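PDB 1ZSO: uncharacterized protein, which is of unknown function but belongs to the UPF0587 family, whose members are thought to bind zinc ions. Local coordinates for residues Ser44-Asp48 and Ile71-Glu75; Leu114-Pro119 and Leu159-Val163; Asp127-Tyr133 and Tyr146-Met152. All coordinates share one frame; numbering follows the deposited sequence.

Contact 1 of 3, residues Ser44-Asp48 and Ile71-Glu75; sequences SLTRD and IKWTE
Leu45 and Trp73 carry the apolar part of this contact, the leucine lying against the six-membered end of the indole. Leu45 CB approaches Trp73 CE3 obliquely, at 3.7 Å. With Leu45 CG anti to its own carbonyl carbon (chi1 -64°), the branch is carried past the indole to the 71-75 backbone, where Leu45 CD1 lies 3.5 Å from Trp73 O. The same methyl, Leu45 CD1, also meets Thr74 CG2, 4.0 Å away, the two side chains crossing at about a right angle. Farther along the ring, Arg47 N sits at the indole edge near its plane, 4.2 Å from Trp73 CH2. Arg47 also lends its aliphatic part, CG standing 4.3 Å from Ile71 CD1. Ile71 in turn lays CG2 over one face of the indole, 3.6 Å above its plane and toward the rim, so the ring is packed from its own segment as well as from 44-48.

No hydrogen bond joins the two segments; the polar ends are held from outside. Trp73 NE1 is bonded to Gly111 O, which, with the packing, restrains the rotation of the indole, while Arg47 NH1 reaches Asp48 O of the second subunit.

The contact thus lies at the surface and is part of the subunit interface, Arg47 also packing on Ile50 of the second subunit. It joins outer strand 46-52 of the three-stranded sheet to the loop between strands 69-71 and 80-85, at an outer border of the six-stranded sheet, with Trp73 also touching Ile38 of strand 34-40 and Ile112 of strand 112-117.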
# COMPACT_ATOMS: atom_id res chain seq x y z
N SER B 44 -15.95 1.43 -12.50
CA SER B 44 -16.19 2.79 -12.02
C SER B 44 -15.50 3.09 -10.69
O SER B 44 -15.43 4.24 -10.27
CB SER B 44 -17.69 2.98 -11.86
OG SER B 44 -18.37 3.11 -13.12
N LEU B 45 -14.97 2.06 -10.02
CA LEU B 45 -14.27 2.23 -8.74
C LEU B 45 -13.04 3.19 -8.78
O LEU B 45 -12.27 3.25 -9.73
CB LEU B 45 -13.85 0.86 -8.21
CG LEU B 45 -15.02 -0.08 -7.87
CD1 LEU B 45 -14.49 -1.45 -7.50
CD2 LEU B 45 -15.90 0.49 -6.72
N THR B 46 -12.90 3.95 -7.71
CA THR B 46 -11.83 4.93 -7.57
C THR B 46 -11.25 4.80 -6.17
O THR B 46 -11.88 4.27 -5.27
CB THR B 46 -12.35 6.36 -7.75
OG1 THR B 46 -13.37 6.64 -6.78
CG2 THR B 46 -12.95 6.53 -9.08
N ARG B 47 -10.02 5.27 -5.99
CA ARG B 47 -9.39 5.33 -4.68
C ARG B 47 -8.60 6.64 -4.60
O ARG B 47 -7.77 6.91 -5.47
CB ARG B 47 -8.50 4.10 -4.55
CG ARG B 47 -7.87 3.89 -3.21
CD ARG B 47 -8.83 3.17 -2.23
NE ARG B 47 -8.03 2.51 -1.20
CZ ARG B 47 -8.42 2.35 0.06
NH1 ARG B 47 -9.60 2.82 0.48
NH2 ARG B 47 -7.60 1.74 0.91
N ASP B 48 -8.89 7.48 -3.61
CA ASP B 48 -8.20 8.76 -3.44
C ASP B 48 -6.99 8.63 -2.54
O ASP B 48 -7.00 7.85 -1.59
CB ASP B 48 -9.09 9.81 -2.77
CG ASP B 48 -10.22 10.28 -3.67
OD1 ASP B 48 -10.25 9.85 -4.85
OD2 ASP B 48 -11.08 11.07 -3.17
N ILE B 71 -3.54 -3.10 -5.66
CA ILE B 71 -4.89 -3.08 -5.18
C ILE B 71 -5.65 -4.22 -5.84
O ILE B 71 -5.43 -4.53 -7.01
CB ILE B 71 -5.53 -1.67 -5.39
CG1 ILE B 71 -6.92 -1.59 -4.76
CG2 ILE B 71 -5.63 -1.25 -6.87
CD1 ILE B 71 -7.40 -0.15 -4.71
N LYS B 72 -6.48 -4.89 -5.06
CA LYS B 72 -7.42 -5.86 -5.54
C LYS B 72 -8.78 -5.15 -5.49
O LYS B 72 -9.41 -5.00 -4.42
CB LYS B 72 -7.36 -7.12 -4.67
CG LYS B 72 -8.34 -8.22 -5.03
CD LYS B 72 -8.14 -9.38 -4.08
CE LYS B 72 -8.62 -10.71 -4.66
NZ LYS B 72 -10.11 -10.82 -4.62
N TRP B 73 -9.18 -4.65 -6.66
CA TRP B 73 -10.34 -3.78 -6.82
C TRP B 73 -11.63 -4.42 -6.36
O TRP B 73 -12.48 -3.74 -5.78
CB TRP B 73 -10.50 -3.37 -8.28
CG TRP B 73 -9.56 -2.31 -8.71
CD1 TRP B 73 -8.54 -2.44 -9.58
CD2 TRP B 73 -9.58 -0.94 -8.32
NE1 TRP B 73 -7.91 -1.25 -9.75
CE2 TRP B 73 -8.52 -0.31 -8.97
CE3 TRP B 73 -10.39 -0.19 -7.44
CZ2 TRP B 73 -8.28 1.04 -8.84
CZ3 TRP B 73 -10.12 1.11 -7.28
CH2 TRP B 73 -9.09 1.74 -8.00
N THR B 74 -11.77 -5.73 -6.60
CA THR B 74 -12.99 -6.44 -6.23
C THR B 74 -12.71 -7.82 -5.59
O THR B 74 -11.58 -8.31 -5.55
CB THR B 74 -13.98 -6.62 -7.47
OG1 THR B 74 -13.56 -7.68 -8.34
CG2 THR B 74 -14.08 -5.35 -8.29
N GLU B 75 -13.77 -8.48 -5.12
CA GLU B 75 -13.66 -9.85 -4.62
C GLU B 75 -13.14 -10.87 -5.66
O GLU B 75 -12.89 -12.01 -5.31
CB GLU B 75 -15.00 -10.34 -4.02
CG GLU B 75 -16.17 -10.54 -5.01
CD GLU B 75 -17.30 -9.47 -4.87
OE1 GLU B 75 -17.00 -8.25 -5.12
OE2 GLU B 75 -18.47 -9.87 -4.52

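Contact 2 of 3, residues Leu114-Pro119 and Leu159-Val163; sequences LIDFFP and LEYEV
Phe117 and Tyr161 are brought together by different first torsions: Phe117 CG is anti to its backbone N (chi1 170°), whereas Tyr161 CG stands between its backbone N and carbonyl carbon (chi1 40°). The result is a T-shaped stack. The edge of Phe117 points into a face of Tyr161, with ring centroids 5.5 Å apart and planes at 90°. Phe117 CD2 lies 3.9 Å from Tyr161 CD1, and Phe117 O comes closer still, 3.4 Å from Tyr161 CE1. Near the hydroxyl end, Pro119 CD approaches Tyr161 CZ obliquely at 3.6 Å, and the proline crosses the tyrosine at about a right angle. Pro119 CG also meets Leu159 CD2 at 4.0 Å.

At the other end Val163 spreads its two methyls over separate partners. Val163 CG2 touches Phe117 CB at 3.6 Å; Val163 CG1 presses on Leu114 CB at 3.5 Å, slightly tight for two carbons. No direct hydrogen bond links the segments. A water does bridge them, donating to Val163 O at 2.9 Å and only weakly to Leu114 O. Tyr161 OH bonds to Gln141 OE1.

Here strand 112-117, from the three-stranded sheet, packs by side chains against nearly antiparallel strand 152-163 of the six-stranded sheet. A classic beta bulge at Ile115 and Asp116, opposite Asn37, marks the pairing of strand 112-117 with strand 34-40, while Val163 also rests on Thr12 and Val14 of strand 9-21.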
# COMPACT_ATOMS: atom_id res chain seq x y z
N LEU B 114 -3.93 6.47 -13.35
CA LEU B 114 -3.52 7.62 -12.56
C LEU B 114 -4.37 8.78 -12.99
O LEU B 114 -4.29 9.17 -14.13
CB LEU B 114 -2.05 7.97 -12.85
CG LEU B 114 -1.07 6.83 -12.56
CD1 LEU B 114 0.38 7.31 -12.46
CD2 LEU B 114 -1.47 6.15 -11.28
N ILE B 115 -5.21 9.32 -12.09
CA ILE B 115 -6.13 10.41 -12.44
C ILE B 115 -5.51 11.79 -12.06
O ILE B 115 -5.29 12.67 -12.91
CB ILE B 115 -7.52 10.20 -11.75
CG1 ILE B 115 -8.15 8.88 -12.17
CG2 ILE B 115 -8.48 11.30 -12.09
CD1 ILE B 115 -8.49 8.78 -13.65
N ASP B 116 -5.21 11.93 -10.77
CA ASP B 116 -4.75 13.18 -10.19
C ASP B 116 -3.47 12.88 -9.44
O ASP B 116 -3.41 11.92 -8.72
CB ASP B 116 -5.77 13.70 -9.17
CG ASP B 116 -7.11 14.04 -9.78
OD1 ASP B 116 -7.13 14.74 -10.81
OD2 ASP B 116 -8.15 13.62 -9.20
N PHE B 117 -2.49 13.76 -9.61
CA PHE B 117 -1.23 13.73 -8.90
C PHE B 117 -1.22 14.84 -7.85
O PHE B 117 -1.77 15.93 -8.08
CB PHE B 117 -0.13 13.98 -9.92
CG PHE B 117 1.20 14.21 -9.32
CD1 PHE B 117 1.79 13.23 -8.54
CD2 PHE B 117 1.87 15.39 -9.53
CE1 PHE B 117 3.04 13.45 -7.96
CE2 PHE B 117 3.12 15.61 -8.96
CZ PHE B 117 3.70 14.64 -8.19
N PHE B 118 -0.63 14.56 -6.71
CA PHE B 118 -0.49 15.51 -5.64
C PHE B 118 0.95 15.63 -5.22
O PHE B 118 1.44 14.78 -4.56
CB PHE B 118 -1.33 15.11 -4.45
CG PHE B 118 -2.77 15.04 -4.76
CD1 PHE B 118 -3.30 13.91 -5.36
CD2 PHE B 118 -3.60 16.12 -4.53
CE1 PHE B 118 -4.65 13.85 -5.69
CE2 PHE B 118 -4.95 16.07 -4.84
CZ PHE B 118 -5.46 14.91 -5.46
N PRO B 119 1.61 16.73 -5.58
CA PRO B 119 2.96 16.94 -5.09
C PRO B 119 2.96 16.97 -3.58
O PRO B 119 2.01 17.47 -2.96
CB PRO B 119 3.36 18.32 -5.66
CG PRO B 119 2.13 18.92 -6.15
CD PRO B 119 1.13 17.84 -6.42
N LEU B 159 3.70 26.07 -9.87
CA LEU B 159 4.01 24.67 -10.22
C LEU B 159 2.77 24.08 -10.87
O LEU B 159 1.66 24.22 -10.35
CB LEU B 159 4.46 23.85 -8.99
CG LEU B 159 4.54 22.33 -9.19
CD1 LEU B 159 5.71 21.90 -10.12
CD2 LEU B 159 4.56 21.57 -7.88
N GLU B 160 2.98 23.51 -12.06
CA GLU B 160 1.92 22.92 -12.85
C GLU B 160 2.34 21.49 -13.20
O GLU B 160 3.54 21.16 -13.26
CB GLU B 160 1.70 23.71 -14.13
CG GLU B 160 1.08 25.09 -13.98
CD GLU B 160 0.84 25.78 -15.35
OE1 GLU B 160 -0.29 25.63 -15.87
OE2 GLU B 160 1.76 26.43 -15.90
N TYR B 161 1.36 20.62 -13.38
CA TYR B 161 1.68 19.26 -13.68
C TYR B 161 0.54 18.59 -14.45
O TYR B 161 -0.60 19.11 -14.51
CB TYR B 161 2.01 18.48 -12.39
CG TYR B 161 1.11 18.86 -11.24
CD1 TYR B 161 -0.15 18.29 -11.08
CD2 TYR B 161 1.52 19.81 -10.33
CE1 TYR B 161 -0.97 18.66 -10.03
CE2 TYR B 161 0.72 20.19 -9.28
CZ TYR B 161 -0.52 19.61 -9.12
OH TYR B 161 -1.28 20.05 -8.05
N GLU B 162 0.85 17.47 -15.06
CA GLU B 162 -0.20 16.66 -15.63
C GLU B 162 0.22 15.20 -15.63
O GLU B 162 1.41 14.89 -15.54
CB GLU B 162 -0.62 17.17 -17.01
CG GLU B 162 0.40 17.05 -18.12
CD GLU B 162 -0.06 17.72 -19.41
OE1 GLU B 162 -0.13 17.05 -20.46
OE2 GLU B 162 -0.37 18.94 -19.37
N VAL B 163 -0.77 14.32 -15.64
CA VAL B 163 -0.53 12.89 -15.74
C VAL B 163 -1.22 12.36 -16.99
O VAL B 163 -2.43 12.45 -17.09
CB VAL B 163 -1.07 12.14 -14.52
CG1 VAL B 163 -0.79 10.66 -14.65
CG2 VAL B 163 -0.44 12.68 -13.25
O HOH W 1 -5.08 11.60 -16.42

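Contact 3 of 3, residues Asp127-Tyr133 and Tyr146-Met152; sequences DTKGKLY and YNEEHEM
Two hairpin turns meet side by side, a type I turn from Asp127 to Gly130 and the 147-152 turn with its Asx motif and G1 bulge, and Asp127 bonds to Asn147 across them. Asn147 ND2 donates to Asp127 OD2 over 2.9 Å at 155°, on the syn side of the carboxylate and close to the amide's own plane. Tyr133 OH donates to the same Asp127 OD2 from the anti side at 2.5 Å, so short that the exact length is doubtful. Asp127 OD1 serves its own hairpin, taking Lys131 N at 3.1 Å from above the carboxylate plane. Buried Asp127 thus has N-H and O-H donors around both oxygens, which may favour its charged form.

The Asn147 amide is held at both ends: while ND2 crosses to Asp127, Asn147 OD1 accepts His150 N at 3.1 Å. That turn presents the imidazole to Lys129 in a CH-pi contact, Lys129 CD lying over the ring centre, 3.6 Å from the centroid and 10° off the normal.

Selenomethionine Met152 lies against the carboxylate. Its chain runs extended and then bends at the last torsion (chi3 86°), placing Met152 CE 3.6 Å from Asp127 CG and 3.5 Å from Thr128 OG1. The nearest neighbour of Met152 CE is Lys129 CG, at a tight 3.3 Å.

The turns connect strands 123-127 and 132-136 of the four-stranded sheet and strands 143-147 and 152-163 of the six-stranded one. Asp127 and Tyr133 also pack on Val154 of strand 152-163, and Met152 on Asn22.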
# COMPACT_ATOMS: atom_id res chain seq x y z
N ASP B 127 20.04 25.51 -4.97
CA ASP B 127 20.02 26.84 -5.61
C ASP B 127 21.30 27.05 -6.40
O ASP B 127 22.18 26.21 -6.35
CB ASP B 127 19.76 27.97 -4.60
CG ASP B 127 20.91 28.18 -3.60
OD1 ASP B 127 22.09 27.90 -3.88
OD2 ASP B 127 20.61 28.68 -2.51
N THR B 128 21.39 28.16 -7.13
CA THR B 128 22.48 28.38 -8.06
C THR B 128 23.83 28.56 -7.35
O THR B 128 24.89 28.38 -7.96
CB THR B 128 22.21 29.60 -9.00
OG1 THR B 128 21.87 30.75 -8.23
CG2 THR B 128 21.10 29.28 -10.03
N LYS B 129 23.77 28.87 -6.05
CA LYS B 129 24.97 28.96 -5.21
C LYS B 129 25.25 27.63 -4.50
O LYS B 129 26.08 27.57 -3.60
CB LYS B 129 24.79 30.07 -4.17
CG LYS B 129 24.57 31.45 -4.77
CD LYS B 129 25.86 32.02 -5.35
CE LYS B 129 25.63 33.40 -5.97
NZ LYS B 129 26.47 33.58 -7.20
N GLY B 130 24.53 26.59 -4.89
CA GLY B 130 24.86 25.23 -4.51
C GLY B 130 24.33 24.71 -3.18
O GLY B 130 24.64 23.58 -2.81
N LYS B 131 23.54 25.50 -2.46
CA LYS B 131 23.04 25.03 -1.16
C LYS B 131 21.70 24.36 -1.33
O LYS B 131 20.93 24.69 -2.24
CB LYS B 131 23.01 26.15 -0.12
CG LYS B 131 21.71 26.85 0.04
CD LYS B 131 21.05 26.47 1.33
CE LYS B 131 21.28 27.51 2.43
NZ LYS B 131 19.96 27.78 3.11
N LEU B 132 21.44 23.40 -0.46
CA LEU B 132 20.34 22.47 -0.64
C LEU B 132 19.24 22.77 0.35
O LEU B 132 19.50 23.13 1.50
CB LEU B 132 20.84 21.05 -0.43
CG LEU B 132 21.90 20.57 -1.42
CD1 LEU B 132 22.56 19.34 -0.90
CD2 LEU B 132 21.29 20.28 -2.76
N TYR B 133 18.00 22.64 -0.09
CA TYR B 133 16.87 22.86 0.78
C TYR B 133 16.08 21.57 0.79
O TYR B 133 15.83 20.96 -0.27
CB TYR B 133 16.02 24.04 0.29
CG TYR B 133 16.84 25.29 0.06
CD1 TYR B 133 17.70 25.40 -1.03
CD2 TYR B 133 16.77 26.35 0.94
CE1 TYR B 133 18.45 26.53 -1.24
CE2 TYR B 133 17.52 27.48 0.75
CZ TYR B 133 18.35 27.57 -0.34
OH TYR B 133 19.08 28.72 -0.51
N TYR B 146 15.39 31.88 1.30
CA TYR B 146 16.33 32.98 1.16
C TYR B 146 17.69 32.40 1.46
O TYR B 146 17.87 31.73 2.46
CB TYR B 146 15.99 34.08 2.17
CG TYR B 146 16.66 35.42 1.96
CD1 TYR B 146 17.60 35.88 2.85
CD2 TYR B 146 16.34 36.24 0.87
CE1 TYR B 146 18.23 37.13 2.68
CE2 TYR B 146 16.96 37.50 0.68
CZ TYR B 146 17.90 37.93 1.59
OH TYR B 146 18.55 39.16 1.45
N ASN B 147 18.63 32.63 0.56
CA ASN B 147 20.02 32.29 0.83
C ASN B 147 20.65 33.44 1.62
O ASN B 147 20.96 34.50 1.06
CB ASN B 147 20.79 32.02 -0.47
CG ASN B 147 22.13 31.36 -0.22
OD1 ASN B 147 22.91 31.80 0.63
ND2 ASN B 147 22.41 30.31 -0.97
N GLU B 148 20.81 33.23 2.93
CA GLU B 148 21.38 34.24 3.81
C GLU B 148 22.85 34.48 3.45
O GLU B 148 23.34 35.61 3.56
CB GLU B 148 21.32 33.79 5.27
CG GLU B 148 19.97 33.30 5.78
CD GLU B 148 19.02 34.42 6.22
OE1 GLU B 148 19.45 35.40 6.86
OE2 GLU B 148 17.81 34.27 5.93
N GLU B 149 23.55 33.42 3.06
CA GLU B 149 24.99 33.49 2.75
C GLU B 149 25.27 34.51 1.65
O GLU B 149 26.19 35.33 1.78
CB GLU B 149 25.52 32.11 2.32
CG GLU B 149 26.62 31.52 3.18
CD GLU B 149 27.97 31.50 2.47
OE1 GLU B 149 28.05 31.98 1.32
OE2 GLU B 149 28.96 31.01 3.05
N HIS B 150 24.48 34.47 0.58
CA HIS B 150 24.65 35.37 -0.54
C HIS B 150 23.50 36.38 -0.65
O HIS B 150 23.40 37.08 -1.65
CB HIS B 150 24.76 34.59 -1.86
CG HIS B 150 25.87 33.57 -1.89
ND1 HIS B 150 25.71 32.29 -1.39
CD2 HIS B 150 27.12 33.63 -2.39
CE1 HIS B 150 26.84 31.62 -1.57
NE2 HIS B 150 27.71 32.41 -2.17
N GLU B 151 22.63 36.43 0.36
CA GLU B 151 21.47 37.35 0.36
C GLU B 151 20.60 37.22 -0.91
O GLU B 151 20.40 38.19 -1.66
CB GLU B 151 21.95 38.80 0.61
CG GLU B 151 22.10 39.09 2.11
CD GLU B 151 23.16 40.12 2.47
OE1 GLU B 151 23.10 41.27 1.97
OE2 GLU B 151 24.04 39.79 3.30
N MSE B 152 20.07 36.02 -1.13
CA MSE B 152 19.48 35.67 -2.43
C MSE B 152 18.16 34.95 -2.29
O MSE B 152 18.09 33.91 -1.65
CB MSE B 152 20.47 34.80 -3.23
CG MSE B 152 19.93 34.26 -4.56
SE MSE B 152 21.34 33.34 -5.63
CE MSE B 152 21.24 31.52 -4.86

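Contacts 1 and 2 both involve the three-stranded sheet, contact 1 through its outer strand 46-52 and contact 2 through the other outer strand, 112-117; their centres are 20 Å apart and their nearest atoms about 6 Å. Contact 3 lies within the loop of chain that contact 2 closes, and strand 152-163 supplies Met152 to the one and residues 159-163 to the other, with centres 28 Å apart. Contacts 1 and 3 fall on opposite sides of the chain's centre, 45 Å between centres. Together they tie the six-stranded sheet to each of the smaller sheets, with only contact 1 touching the second subunit.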